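Local structure of sulfate adenylyltransferase (Allochromatium vinosum, 4DNX) at residues F198-P203 / I226-G231; I294-A299 / R329-A334. The protein catalyses the adenylyl transfer from ATP to sulfate, giving adenosine 5'-phosphosulfate and diphosphate, in the pathway that leads from sulfate to sulfite. All blocks are in the same frame, centred on the assembly; numbering follows the deposited sequence.

Contact 1: F198-P203 / I226-G231; sequences FQTRNP and IHMLLG
Phe-198, Gln-199 and Thr-200 pair with Ile-226, His-227 and Met-228 as parallel neighbours, the strand axes 4.7 Å apart at closest approach and turned by 29°. His-227 N gives Phe-198 O an almost straight bond of 2.9 Å, and Leu-229 N reaches Thr-200 O at 3.1 Å; between them Thr-200 N to His-227 O is weak at 3.5 Å. On the face of Phe-198 and Ile-226, Thr-200 CG2 lies beside the like-directed Ile-226 CG2 at 4.0 Å and Met-228 CG at 4.1 Å; with OG1 anti to the backbone N (chi1 -170°), the methyl is the branch left for these two neighbours. On the other face the extended Gln-199 chain runs alongside Leu-229, its NE2 4.2 Å from Leu-229 CD2. Its OE1 accepts from Arg-284, whose NE also bonds His-227 ND1, so one guanidinium ties the two strands together. Beyond the last pair, Arg-201 CB packs 4.4 Å from Leu-229 CB. The strands are the two beta elements of the unit 195-200, 206-219, 223-230 of the Rossmann-like sheet, joined through its helix. Helix 274-287 lies over Gln-199 and His-227, helix 240-254 packs under Ile-226 and Met-228, and strand 260-266 continues the sheet beyond 223-230, with Tyr-265 stacked on the His-227 ring.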
loop_
_atom_site.group_PDB
_atom_site.type_symbol
_atom_site.label_atom_id
_atom_site.label_comp_id
_atom_site.label_asym_id
_atom_site.label_seq_id
_atom_site.Cartn_x
_atom_site.Cartn_y
_atom_site.Cartn_z
ATOM N N PHE A 198 15.820 8.813 3.924
ATOM C CA PHE A 198 16.764 8.917 2.807
ATOM C C PHE A 198 15.988 8.800 1.509
ATOM O O PHE A 198 15.325 7.799 1.309
ATOM C CB PHE A 198 17.831 7.781 2.877
ATOM C CG PHE A 198 18.811 7.789 1.708
ATOM C CD1 PHE A 198 19.784 8.790 1.625
ATOM C CD2 PHE A 198 18.731 6.813 0.698
ATOM C CE1 PHE A 198 20.700 8.802 0.532
ATOM C CE2 PHE A 198 19.671 6.829 -0.397
ATOM C CZ PHE A 198 20.602 7.804 -0.440
ATOM N N GLN A 199 16.138 9.788 0.610
ATOM C CA GLN A 199 15.462 9.760 -0.697
ATOM C C GLN A 199 16.361 9.111 -1.758
ATOM O O GLN A 199 17.556 9.418 -1.835
ATOM C CB GLN A 199 15.139 11.210 -1.148
ATOM C CG GLN A 199 14.503 11.282 -2.534
ATOM C CD GLN A 199 13.925 12.656 -2.858
ATOM O OE1 GLN A 199 13.350 13.322 -1.994
ATOM N NE2 GLN A 199 14.095 13.093 -4.114
ATOM N N THR A 200 15.791 8.273 -2.616
ATOM C CA THR A 200 16.552 7.808 -3.791
ATOM C C THR A 200 15.605 7.484 -4.922
ATOM O O THR A 200 14.436 7.280 -4.676
ATOM C CB THR A 200 17.411 6.554 -3.474
ATOM O OG1 THR A 200 18.299 6.319 -4.589
ATOM C CG2 THR A 200 16.539 5.341 -3.204
ATOM N N ARG A 201 16.101 7.490 -6.175
ATOM C CA ARG A 201 15.269 6.928 -7.244
ATOM C C ARG A 201 15.944 5.773 -7.954
ATOM O O ARG A 201 15.357 5.153 -8.857
ATOM C CB ARG A 201 14.754 7.990 -8.245
ATOM C CG ARG A 201 15.794 8.753 -8.958
ATOM C CD ARG A 201 15.137 9.829 -9.850
ATOM N NE ARG A 201 16.149 10.718 -10.425
ATOM C CZ ARG A 201 16.698 11.762 -9.797
ATOM N NH1 ARG A 201 16.341 12.081 -8.555
ATOM N NH2 ARG A 201 17.612 12.502 -10.414
ATOM N N ASN A 202 17.182 5.484 -7.565
ATOM C CA ASN A 202 17.845 4.316 -8.115
ATOM C C ASN A 202 18.391 3.329 -7.059
ATOM O O ASN A 202 18.276 3.603 -5.851
ATOM C CB ASN A 202 18.861 4.723 -9.180
ATOM C CG ASN A 202 18.176 4.994 -10.515
ATOM O OD1 ASN A 202 17.368 4.159 -11.034
ATOM N ND2 ASN A 202 18.404 6.179 -11.032
ATOM N N PRO A 203 18.898 2.172 -7.503
ATOM C CA PRO A 203 19.509 1.215 -6.567
ATOM C C PRO A 203 20.570 1.832 -5.684
ATOM O O PRO A 203 21.275 2.766 -6.094
ATOM C CB PRO A 203 20.123 0.152 -7.473
ATOM C CG PRO A 203 19.250 0.210 -8.735
ATOM C CD PRO A 203 19.022 1.708 -8.898
ATOM N N ILE A 226 13.547 4.412 3.541
ATOM C CA ILE A 226 14.129 4.664 2.186
ATOM C C ILE A 226 12.885 5.100 1.427
ATOM O O ILE A 226 11.940 4.317 1.269
ATOM C CB ILE A 226 14.732 3.393 1.606
ATOM C CG1 ILE A 226 15.951 2.947 2.469
ATOM C CG2 ILE A 226 15.177 3.691 0.161
ATOM C CD1 ILE A 226 16.652 1.644 2.053
ATOM N N HIS A 227 12.854 6.360 1.038
ATOM C CA HIS A 227 11.620 6.991 0.515
ATOM C C HIS A 227 11.896 7.207 -0.974
ATOM O O HIS A 227 12.570 8.166 -1.353
ATOM C CB HIS A 227 11.396 8.292 1.290
ATOM C CG HIS A 227 9.962 8.761 1.297
ATOM N ND1 HIS A 227 9.627 10.099 1.293
ATOM C CD2 HIS A 227 8.797 8.082 1.271
ATOM C CE1 HIS A 227 8.308 10.231 1.310
ATOM N NE2 HIS A 227 7.773 9.018 1.285
ATOM N N MET A 228 11.385 6.302 -1.797
ATOM C CA MET A 228 11.748 6.289 -3.228
ATOM C C MET A 228 10.845 7.222 -4.023
ATOM O O MET A 228 9.617 7.289 -3.779
ATOM C CB MET A 228 11.655 4.866 -3.801
ATOM C CG MET A 228 12.767 3.822 -3.228
ATOM S SD MET A 228 12.529 2.178 -3.909
ATOM C CE MET A 228 10.840 1.766 -3.396
ATOM N N LEU A 229 11.445 7.975 -4.938
ATOM C CA LEU A 229 10.646 8.890 -5.739
ATOM C C LEU A 229 10.098 8.042 -6.888
ATOM O O LEU A 229 10.859 7.557 -7.733
ATOM C CB LEU A 229 11.502 10.075 -6.226
ATOM C CG LEU A 229 10.799 10.986 -7.255
ATOM C CD1 LEU A 229 9.355 11.381 -6.823
ATOM C CD2 LEU A 229 11.688 12.196 -7.416
ATOM N N LEU A 230 8.775 7.837 -6.907
ATOM C CA LEU A 230 8.103 7.073 -7.941
ATOM C C LEU A 230 7.693 8.000 -9.089
ATOM O O LEU A 230 7.267 9.128 -8.855
ATOM C CB LEU A 230 6.818 6.443 -7.365
ATOM C CG LEU A 230 7.148 5.606 -6.126
ATOM C CD1 LEU A 230 5.826 5.187 -5.462
ATOM C CD2 LEU A 230 7.983 4.391 -6.447
ATOM N N GLY A 231 7.786 7.513 -10.318
ATOM C CA GLY A 231 7.329 8.346 -11.414
ATOM C C GLY A 231 7.614 7.647 -12.703
ATOM O O GLY A 231 8.061 6.500 -12.698
#

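Contact 2: I294-A299 / R329-A334; sequences IGRDHA and RADNTA
Ile-294 and Arg-329 form a parallel bridge that ends in a bond of 2.9 Å from Ala-330 N to Ile-294 O, the donor standing above the carbonyl plane. Just past it Ala-330 CB sits 3.8 Å from Gly-295 CA, and the segments then meet through Arg-296. Its CB points toward 329-334, and CG leaves anti to the backbone N (chi1 -177°), carrying CD to 3.9 Å from Asn-332 OD1. A bend at chi3 (-72°) brings the head to Asp-331. NE passes Asn-332 ND2 without bonding, since both are donors, and gives only a weak bond to Asp-331 OD1. Arg-296 CZ lies 3.7 Å from Asn-332 ND2, the amide and guanidinium planes being just 15° apart. Arg-296 NH2 completes the salt bridge, 3.2 Å from Asp-331 OD1, which lies in the guanidinium plane and receives it on the syn lone pair. On its anti side, tilted out of the carboxylate plane, the same oxygen, Asp-331 OD1, takes Asn-332 N at 2.6 Å, which helps fix the carboxylate. Replacing Asp-331 by an alanine removes this shared acceptor and would probably leave Arg-296 without its charged mate here, its head set free to turn. Gln-311 NE2 bonds both Ile-294 O and Ala-330 O, bridging the two segments. Gly-295 to His-298 make a type II beta turn with the sequence GRDH, a signature of ATP sulfurylases, at the carboxyl end of strand 291-294 in the Rossmann-like domain.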
loop_
_atom_site.group_PDB
_atom_site.type_symbol
_atom_site.label_atom_id
_atom_site.label_comp_id
_atom_site.label_asym_id
_atom_site.label_seq_id
_atom_site.Cartn_x
_atom_site.Cartn_y
_atom_site.Cartn_z
ATOM N N ILE A 294 20.684 15.190 3.917
ATOM C CA ILE A 294 20.882 16.144 2.797
ATOM C C ILE A 294 22.386 16.176 2.532
ATOM O O ILE A 294 23.160 16.567 3.385
ATOM C CB ILE A 294 20.393 17.570 3.187
ATOM C CG1 ILE A 294 18.890 17.525 3.497
ATOM C CG2 ILE A 294 20.762 18.672 2.072
ATOM C CD1 ILE A 294 18.217 18.873 3.665
ATOM N N GLY A 295 22.769 15.745 1.343
ATOM C CA GLY A 295 24.167 15.778 0.890
ATOM C C GLY A 295 24.506 16.959 -0.010
ATOM O O GLY A 295 23.802 17.967 -0.018
ATOM N N ARG A 296 25.569 16.824 -0.801
ATOM C CA ARG A 296 26.013 17.870 -1.730
ATOM C C ARG A 296 25.050 18.001 -2.895
ATOM O O ARG A 296 24.578 16.982 -3.431
ATOM C CB ARG A 296 27.391 17.467 -2.244
ATOM C CG ARG A 296 28.070 18.449 -3.160
ATOM C CD ARG A 296 29.422 17.884 -3.601
ATOM N NE ARG A 296 30.390 17.901 -2.511
ATOM C CZ ARG A 296 31.317 18.840 -2.336
ATOM N NH1 ARG A 296 31.420 19.859 -3.177
ATOM N NH2 ARG A 296 32.145 18.761 -1.312
ATOM N N ASP A 297 24.737 19.248 -3.277
ATOM C CA ASP A 297 23.883 19.526 -4.427
ATOM C C ASP A 297 22.507 18.905 -4.353
ATOM O O ASP A 297 21.916 18.526 -5.353
ATOM C CB ASP A 297 24.620 19.160 -5.727
ATOM C CG ASP A 297 25.811 20.094 -5.997
ATOM O OD1 ASP A 297 26.968 19.605 -6.154
ATOM O OD2 ASP A 297 25.591 21.343 -6.033
ATOM N N HIS A 298 21.972 18.777 -3.137
ATOM C CA HIS A 298 20.681 18.153 -2.968
ATOM C C HIS A 298 19.592 18.835 -3.807
ATOM O O HIS A 298 19.467 20.052 -3.744
ATOM C CB HIS A 298 20.320 18.152 -1.480
ATOM C CG HIS A 298 19.055 17.411 -1.173
ATOM N ND1 HIS A 298 19.037 16.061 -0.878
ATOM C CD2 HIS A 298 17.764 17.823 -1.142
ATOM C CE1 HIS A 298 17.787 15.682 -0.642
ATOM N NE2 HIS A 298 16.996 16.730 -0.814
ATOM N N ALA A 299 18.849 18.027 -4.574
ATOM C CA ALA A 299 17.727 18.475 -5.439
ATOM C C ALA A 299 18.142 19.508 -6.503
ATOM O O ALA A 299 17.288 20.233 -7.046
ATOM C CB ALA A 299 16.578 19.024 -4.578
ATOM N N ARG A 329 23.802 16.298 7.818
ATOM C CA ARG A 329 24.520 16.944 6.713
ATOM C C ARG A 329 25.560 15.973 6.177
ATOM O O ARG A 329 26.567 15.712 6.842
ATOM C CB ARG A 329 25.187 18.236 7.202
ATOM C CG ARG A 329 24.193 19.334 7.496
ATOM C CD ARG A 329 24.878 20.597 8.067
ATOM N NE ARG A 329 23.880 21.662 8.205
ATOM C CZ ARG A 329 24.167 22.953 8.361
ATOM N NH1 ARG A 329 25.427 23.364 8.431
ATOM N NH2 ARG A 329 23.184 23.830 8.472
ATOM N N ALA A 330 25.278 15.426 5.001
ATOM C CA ALA A 330 26.173 14.472 4.339
ATOM C C ALA A 330 27.146 15.163 3.377
ATOM O O ALA A 330 27.017 16.355 3.066
ATOM C CB ALA A 330 25.351 13.428 3.604
ATOM N N ASP A 331 28.147 14.408 2.925
ATOM C CA ASP A 331 29.144 14.892 1.965
ATOM C C ASP A 331 29.676 13.654 1.233
ATOM O O ASP A 331 29.256 12.517 1.540
ATOM C CB ASP A 331 30.250 15.645 2.707
ATOM C CG ASP A 331 31.050 16.584 1.810
ATOM O OD1 ASP A 331 31.024 16.430 0.576
ATOM O OD2 ASP A 331 31.736 17.471 2.361
ATOM N N ASN A 332 30.573 13.871 0.269
ATOM C CA ASN A 332 31.147 12.792 -0.547
ATOM C C ASN A 332 31.775 11.698 0.323
ATOM O O ASN A 332 32.413 11.990 1.344
ATOM C CB ASN A 332 32.238 13.335 -1.468
ATOM C CG ASN A 332 31.712 14.330 -2.520
ATOM O OD1 ASN A 332 30.622 14.171 -3.069
ATOM N ND2 ASN A 332 32.526 15.335 -2.822
ATOM N N THR A 333 31.590 10.454 -0.099
ATOM C CA THR A 333 32.198 9.292 0.588
ATOM C C THR A 333 33.288 8.665 -0.265
ATOM O O THR A 333 33.403 8.925 -1.472
ATOM C CB THR A 333 31.175 8.160 0.861
ATOM O OG1 THR A 333 30.658 7.662 -0.388
ATOM C CG2 THR A 333 30.016 8.604 1.741
ATOM N N ALA A 334 34.110 7.828 0.367
ATOM C CA ALA A 334 35.145 7.055 -0.315
ATOM C C ALA A 334 35.397 5.844 0.583
ATOM O O ALA A 334 34.972 5.836 1.733
ATOM C CB ALA A 334 36.425 7.851 -0.470
#

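In the fold
Both contacts lie on one five-stranded parallel sheet or at its carboxyl edge: contact 1 joins strands 223-230 and 195-200, contact 2 starts from the pairing of 291-294 with the edge strand 326-329 and runs on into the loops beyond, and strands 195-200 and 291-294 are themselves neighbours. Their centres are 15 Å apart and their nearest atoms about 5 Å, without touching. Helix 274-287 spans them: its His-280 packs on Gln-199 and bonds His-298. On the opposite face helix 206-219 meets Phe-198 and Ala-330. The structure is of the open state; the QTRN sequence of contact 1 and the GRDH turn of contact 2 correspond to motifs that line the nucleotide and sulfate site in related ATP sulfurylases.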